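Local coordinates for putative isomerase (Streptomyces coelicolor A3, PDB 2OQH), which probably catalyses the dehydration of D-glucarate to 5-dehydro-4-deoxy-D-glucarate, as a member of the enolase superfamily, at residues A[284-298]-A[313-326]. Residues are numbered along the deposited sequence; the frame is centred on the assembly and turned at random.
Sequences AAHCETFGLGMNLHS and VSSTPVLSRAIDSM
The carboxamide of Asn295 reaches across to Ala322, where ND2 donates to the backbone O at 3.0 Å with a nearly straight N-H...O angle of 160°. The acceptor lies close to the amide plane of Asn295, whereas ND2 stands above the carbonyl plane of Ala322. The chi1 of -158° swings CG away from the backbone N, and the side chains of Asn295 and Ile323 cross at about a right angle, OD1 coming within 3.3 Å of Ile323 CG2. Tyr221 OH also bonds ND2. Were Asn295 an alanine, Ala322 O would probably lose this donor and keep Arg195, Tyr221 OH would lose its partner in ND2, and a gap would open beside Ile323 CG2. Next along the strand, Asp324 N donates to Leu296 O at 3.2 Å. This bond links strand 293-296 to the weakly bonded strand 323-324; through their other neighbours, strands 266-269 and 127-134, the two close the circular sheet of the enolase-superfamily TIM barrel, with helix 303-315 intervening in the chain as a beta-alpha-beta crossover. On the side of that helix, Leu296 and Val313 run past each other in opposite directions, and CD1 meets CG2 at a tight 3.5 Å. Leu319 directs CD2 against Met294 CG (3.6 Å), their side chains crossing obliquely. The selenomethionine chain of Met294 is extended and crosses Val318 at about a right angle, SE lying 4.0 Å from CG1; the same methyl also meets Ala284 CB. Arg321 lays CD by Met294 O (3.3 Å), while NE donates to a water in the guanidinium plane that also accepts from Met294 N and donates to Val318 O. Arg321 NH1 is salt-bridged to Glu220, anchoring the far end of the side chain.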
loop_
_atom_site.group_PDB
_atom_site.type_symbol
_atom_site.label_atom_id
_atom_site.label_comp_id
_atom_site.label_asym_id
_atom_site.label_seq_id
_atom_site.Cartn_x
_atom_site.Cartn_y
_atom_site.Cartn_z
ATOM N N ALA A 284 8.810 10.293 1.182
ATOM C CA ALA A 284 7.922 11.448 1.228
ATOM C C ALA A 284 8.768 12.711 1.085
ATOM O O ALA A 284 8.401 13.648 0.373
ATOM C CB ALA A 284 7.151 11.469 2.543
ATOM N N ALA A 285 9.909 12.727 1.766
ATOM C CA ALA A 285 10.806 13.873 1.687
ATOM C C ALA A 285 11.275 14.040 0.236
ATOM O O ALA A 285 11.253 15.143 -0.307
ATOM C CB ALA A 285 12.006 13.664 2.615
ATOM N N HIS A 286 11.697 12.935 -0.380
ATOM C CA HIS A 286 12.158 12.954 -1.768
ATOM C C HIS A 286 11.094 13.528 -2.702
ATOM O O HIS A 286 11.400 14.316 -3.598
ATOM C CB HIS A 286 12.527 11.543 -2.243
ATOM C CG HIS A 286 13.877 11.070 -1.786
ATOM N ND1 HIS A 286 14.212 10.930 -0.457
ATOM C CD2 HIS A 286 14.958 10.655 -2.491
ATOM C CE1 HIS A 286 15.438 10.446 -0.363
ATOM N NE2 HIS A 286 15.914 10.270 -1.582
ATOM N N CYS A 287 9.844 13.124 -2.505
ATOM C CA CYS A 287 8.765 13.617 -3.354
ATOM C C CYS A 287 8.552 15.129 -3.242
ATOM O O CYS A 287 8.316 15.802 -4.249
ATOM C CB CYS A 287 7.461 12.891 -3.035
ATOM S SG CYS A 287 7.454 11.174 -3.549
ATOM N N GLU A 288 8.618 15.656 -2.026
ATOM C CA GLU A 288 8.430 17.088 -1.835
ATOM C C GLU A 288 9.574 17.861 -2.486
ATOM O O GLU A 288 9.358 18.904 -3.096
ATOM C CB GLU A 288 8.361 17.428 -0.345
ATOM C CG GLU A 288 7.228 16.733 0.391
ATOM C CD GLU A 288 7.070 17.237 1.813
ATOM O OE1 GLU A 288 8.097 17.402 2.504
ATOM O OE2 GLU A 288 5.919 17.460 2.242
ATOM N N THR A 289 10.789 17.339 -2.356
ATOM C CA THR A 289 11.964 17.989 -2.927
ATOM C C THR A 289 11.857 18.077 -4.444
ATOM O O THR A 289 12.244 19.075 -5.048
ATOM C CB THR A 289 13.257 17.221 -2.567
ATOM O OG1 THR A 289 13.440 17.238 -1.147
ATOM C CG2 THR A 289 14.479 17.859 -3.245
ATOM N N PHE A 290 11.308 17.040 -5.060
ATOM C CA PHE A 290 11.193 17.026 -6.507
ATOM C C PHE A 290 9.825 17.381 -7.046
ATOM O O PHE A 290 9.535 17.145 -8.216
ATOM C CB PHE A 290 11.631 15.665 -7.032
ATOM C CG PHE A 290 13.123 15.514 -7.098
ATOM C CD1 PHE A 290 13.822 15.915 -8.239
ATOM C CD2 PHE A 290 13.838 15.014 -6.013
ATOM C CE1 PHE A 290 15.227 15.837 -8.290
ATOM C CE2 PHE A 290 15.242 14.933 -6.053
ATOM C CZ PHE A 290 15.929 15.343 -7.204
ATOM N N GLY A 291 8.994 17.965 -6.193
ATOM C CA GLY A 291 7.662 18.354 -6.617
ATOM C C GLY A 291 6.837 17.215 -7.186
ATOM O O GLY A 291 6.182 17.364 -8.214
ATOM N N LEU A 292 6.877 16.067 -6.521
ATOM C CA LEU A 292 6.109 14.915 -6.963
ATOM C C LEU A 292 4.946 14.698 -6.017
ATOM O O LEU A 292 5.047 14.993 -4.830
ATOM C CB LEU A 292 6.965 13.647 -6.940
ATOM C CG LEU A 292 8.258 13.583 -7.745
ATOM C CD1 LEU A 292 8.878 12.211 -7.542
ATOM C CD2 LEU A 292 7.978 13.851 -9.224
ATOM N N GLY A 293 3.836 14.199 -6.543
ATOM C CA GLY A 293 2.720 13.891 -5.681
ATOM C C GLY A 293 3.089 12.544 -5.079
ATOM O O GLY A 293 4.034 11.899 -5.545
HETATM N N MSE A 294 2.378 12.116 -4.042
HETATM C CA MSE A 294 2.645 10.822 -3.420
HETATM C C MSE A 294 1.358 10.259 -2.839
HETATM O O MSE A 294 0.471 11.001 -2.436
HETATM C CB MSE A 294 3.681 10.938 -2.289
HETATM C CG MSE A 294 3.985 9.598 -1.602
HETATM SE SE MSE A 294 5.170 9.695 -0.054
HETATM C CE MSE A 294 5.625 7.816 0.067
ATOM N N ASN A 295 1.266 8.939 -2.807
ATOM C CA ASN A 295 0.100 8.266 -2.251
ATOM C C ASN A 295 0.629 6.918 -1.791
ATOM O O ASN A 295 1.805 6.624 -1.990
ATOM C CB ASN A 295 -0.966 8.090 -3.338
ATOM C CG ASN A 295 -2.366 7.904 -2.770
ATOM O OD1 ASN A 295 -2.598 8.073 -1.565
ATOM N ND2 ASN A 295 -3.313 7.567 -3.643
ATOM N N LEU A 296 -0.209 6.105 -1.160
ATOM C CA LEU A 296 0.246 4.792 -0.740
ATOM C C LEU A 296 -0.431 3.707 -1.555
ATOM O O LEU A 296 -1.615 3.800 -1.887
ATOM C CB LEU A 296 -0.012 4.561 0.750
ATOM C CG LEU A 296 0.829 5.372 1.743
ATOM C CD1 LEU A 296 0.547 4.876 3.151
ATOM C CD2 LEU A 296 2.317 5.242 1.415
ATOM N N HIS A 297 0.342 2.685 -1.891
ATOM C CA HIS A 297 -0.144 1.549 -2.655
ATOM C C HIS A 297 -0.509 0.447 -1.669
ATOM O O HIS A 297 0.133 0.303 -0.633
ATOM C CB HIS A 297 0.955 1.065 -3.603
ATOM C CG HIS A 297 0.668 -0.255 -4.247
ATOM N ND1 HIS A 297 1.160 -1.447 -3.757
ATOM C CD2 HIS A 297 -0.046 -0.570 -5.352
ATOM C CE1 HIS A 297 0.764 -2.437 -4.536
ATOM N NE2 HIS A 297 0.031 -1.930 -5.512
ATOM N N SER A 298 -1.538 -0.330 -1.989
ATOM C CA SER A 298 -1.948 -1.412 -1.099
ATOM C C SER A 298 -1.705 -2.788 -1.702
ATOM O O SER A 298 -2.097 -3.059 -2.840
ATOM C CB SER A 298 -3.427 -1.286 -0.741
ATOM O OG SER A 298 -3.852 -2.450 -0.065
ATOM N N VAL A 313 0.708 7.990 7.069
ATOM C CA VAL A 313 -0.115 9.012 6.434
ATOM C C VAL A 313 -0.416 10.153 7.397
ATOM O O VAL A 313 -0.284 11.331 7.055
ATOM C CB VAL A 313 -1.453 8.426 5.926
ATOM C CG1 VAL A 313 -2.338 9.547 5.398
ATOM C CG2 VAL A 313 -1.199 7.399 4.833
ATOM N N SER A 314 -0.808 9.788 8.611
ATOM C CA SER A 314 -1.156 10.745 9.652
ATOM C C SER A 314 -0.053 11.763 9.951
ATOM O O SER A 314 -0.334 12.933 10.206
ATOM C CB SER A 314 -1.524 9.984 10.936
ATOM O OG SER A 314 -1.864 10.869 11.991
ATOM N N SER A 315 1.199 11.321 9.913
ATOM C CA SER A 315 2.323 12.208 10.211
ATOM C C SER A 315 3.023 12.784 8.981
ATOM O O SER A 315 4.022 13.497 9.107
ATOM C CB SER A 315 3.358 11.452 11.046
ATOM O OG SER A 315 3.874 10.341 10.329
ATOM N N THR A 316 2.495 12.501 7.797
ATOM C CA THR A 316 3.148 12.950 6.569
ATOM C C THR A 316 2.325 13.902 5.697
ATOM O O THR A 316 1.386 13.489 5.016
ATOM C CB THR A 316 3.571 11.717 5.742
ATOM O OG1 THR A 316 4.302 10.811 6.586
ATOM C CG2 THR A 316 4.451 12.128 4.569
ATOM N N PRO A 317 2.690 15.197 5.695
ATOM C CA PRO A 317 1.988 16.212 4.908
ATOM C C PRO A 317 1.674 15.872 3.445
ATOM O O PRO A 317 0.534 15.999 3.015
ATOM C CB PRO A 317 2.899 17.431 5.043
ATOM C CG PRO A 317 3.387 17.307 6.446
ATOM C CD PRO A 317 3.741 15.822 6.522
ATOM N N VAL A 318 2.670 15.435 2.682
ATOM C CA VAL A 318 2.453 15.131 1.269
ATOM C C VAL A 318 1.437 14.013 0.964
ATOM O O VAL A 318 0.911 13.933 -0.149
ATOM C CB VAL A 318 3.800 14.816 0.566
ATOM C CG1 VAL A 318 4.316 13.450 0.994
ATOM C CG2 VAL A 318 3.630 14.893 -0.936
ATOM N N LEU A 319 1.153 13.153 1.934
ATOM C CA LEU A 319 0.182 12.086 1.711
ATOM C C LEU A 319 -1.229 12.624 1.963
ATOM O O LEU A 319 -1.938 12.175 2.865
ATOM C CB LEU A 319 0.491 10.903 2.628
ATOM C CG LEU A 319 1.749 10.135 2.201
ATOM C CD1 LEU A 319 2.185 9.164 3.283
ATOM C CD2 LEU A 319 1.467 9.405 0.904
ATOM N N SER A 320 -1.628 13.585 1.136
ATOM C CA SER A 320 -2.921 14.240 1.257
ATOM C C SER A 320 -4.016 13.692 0.349
ATOM O O SER A 320 -5.098 14.273 0.260
ATOM C CB SER A 320 -2.753 15.721 0.958
ATOM O OG SER A 320 -2.261 15.894 -0.362
ATOM N N ARG A 321 -3.744 12.581 -0.315
ATOM C CA ARG A 321 -4.709 11.991 -1.237
ATOM C C ARG A 321 -5.426 10.800 -0.625
ATOM O O ARG A 321 -5.034 10.303 0.429
ATOM C CB ARG A 321 -3.985 11.525 -2.502
ATOM C CG ARG A 321 -3.264 12.633 -3.257
ATOM C CD ARG A 321 -2.127 12.059 -4.093
ATOM N NE ARG A 321 -1.417 13.087 -4.860
ATOM C CZ ARG A 321 -1.670 13.390 -6.130
ATOM N NH1 ARG A 321 -2.622 12.742 -6.792
ATOM N NH2 ARG A 321 -0.961 14.334 -6.742
ATOM N N ALA A 322 -6.487 10.347 -1.285
ATOM C CA ALA A 322 -7.202 9.176 -0.804
ATOM C C ALA A 322 -6.290 8.019 -1.189
ATOM O O ALA A 322 -6.049 7.797 -2.368
ATOM C CB ALA A 322 -8.545 9.045 -1.505
ATOM N N ILE A 323 -5.778 7.292 -0.202
ATOM C CA ILE A 323 -4.866 6.182 -0.478
ATOM C C ILE A 323 -5.565 4.946 -1.010
ATOM O O ILE A 323 -6.785 4.824 -0.911
ATOM C CB ILE A 323 -4.097 5.746 0.792
ATOM C CG1 ILE A 323 -5.073 5.121 1.794
ATOM C CG2 ILE A 323 -3.378 6.942 1.413
ATOM C CD1 ILE A 323 -4.402 4.474 3.009
ATOM N N ASP A 324 -4.778 4.041 -1.589
ATOM C CA ASP A 324 -5.295 2.774 -2.091
ATOM C C ASP A 324 -5.344 1.883 -0.866
ATOM O O ASP A 324 -4.402 1.855 -0.077
ATOM C CB ASP A 324 -4.351 2.149 -3.123
ATOM C CG ASP A 324 -4.555 2.705 -4.521
ATOM O OD1 ASP A 324 -5.530 3.461 -4.729
ATOM O OD2 ASP A 324 -3.746 2.369 -5.418
ATOM N N SER A 325 -6.441 1.168 -0.683
ATOM C CA SER A 325 -6.551 0.299 0.476
ATOM C C SER A 325 -7.617 -0.740 0.258
ATOM O O SER A 325 -8.767 -0.410 -0.014
ATOM C CB SER A 325 -6.886 1.106 1.732
ATOM O OG SER A 325 -7.144 0.241 2.832
HETATM N N MSE A 326 -7.228 -2.003 0.367
HETATM C CA MSE A 326 -8.191 -3.075 0.196
HETATM C C MSE A 326 -8.697 -3.493 1.566
HETATM O O MSE A 326 -9.249 -4.580 1.724
HETATM C CB MSE A 326 -7.561 -4.274 -0.525
HETATM C CG MSE A 326 -7.340 -4.064 -2.026
HETATM SE SE MSE A 326 -8.632 -2.838 -2.839
HETATM C CE MSE A 326 -7.421 -1.352 -3.126
HETATM O O HOH W 1 5.390 15.130 3.843
HETATM O O HOH W 2 0.511 13.929 -3.019
HETATM O O HOH W 3 -1.841 10.457 -0.250
HETATM O O HOH W 4 -2.014 1.686 1.156
HETATM O O HOH W 5 -5.408 -3.046 2.299
#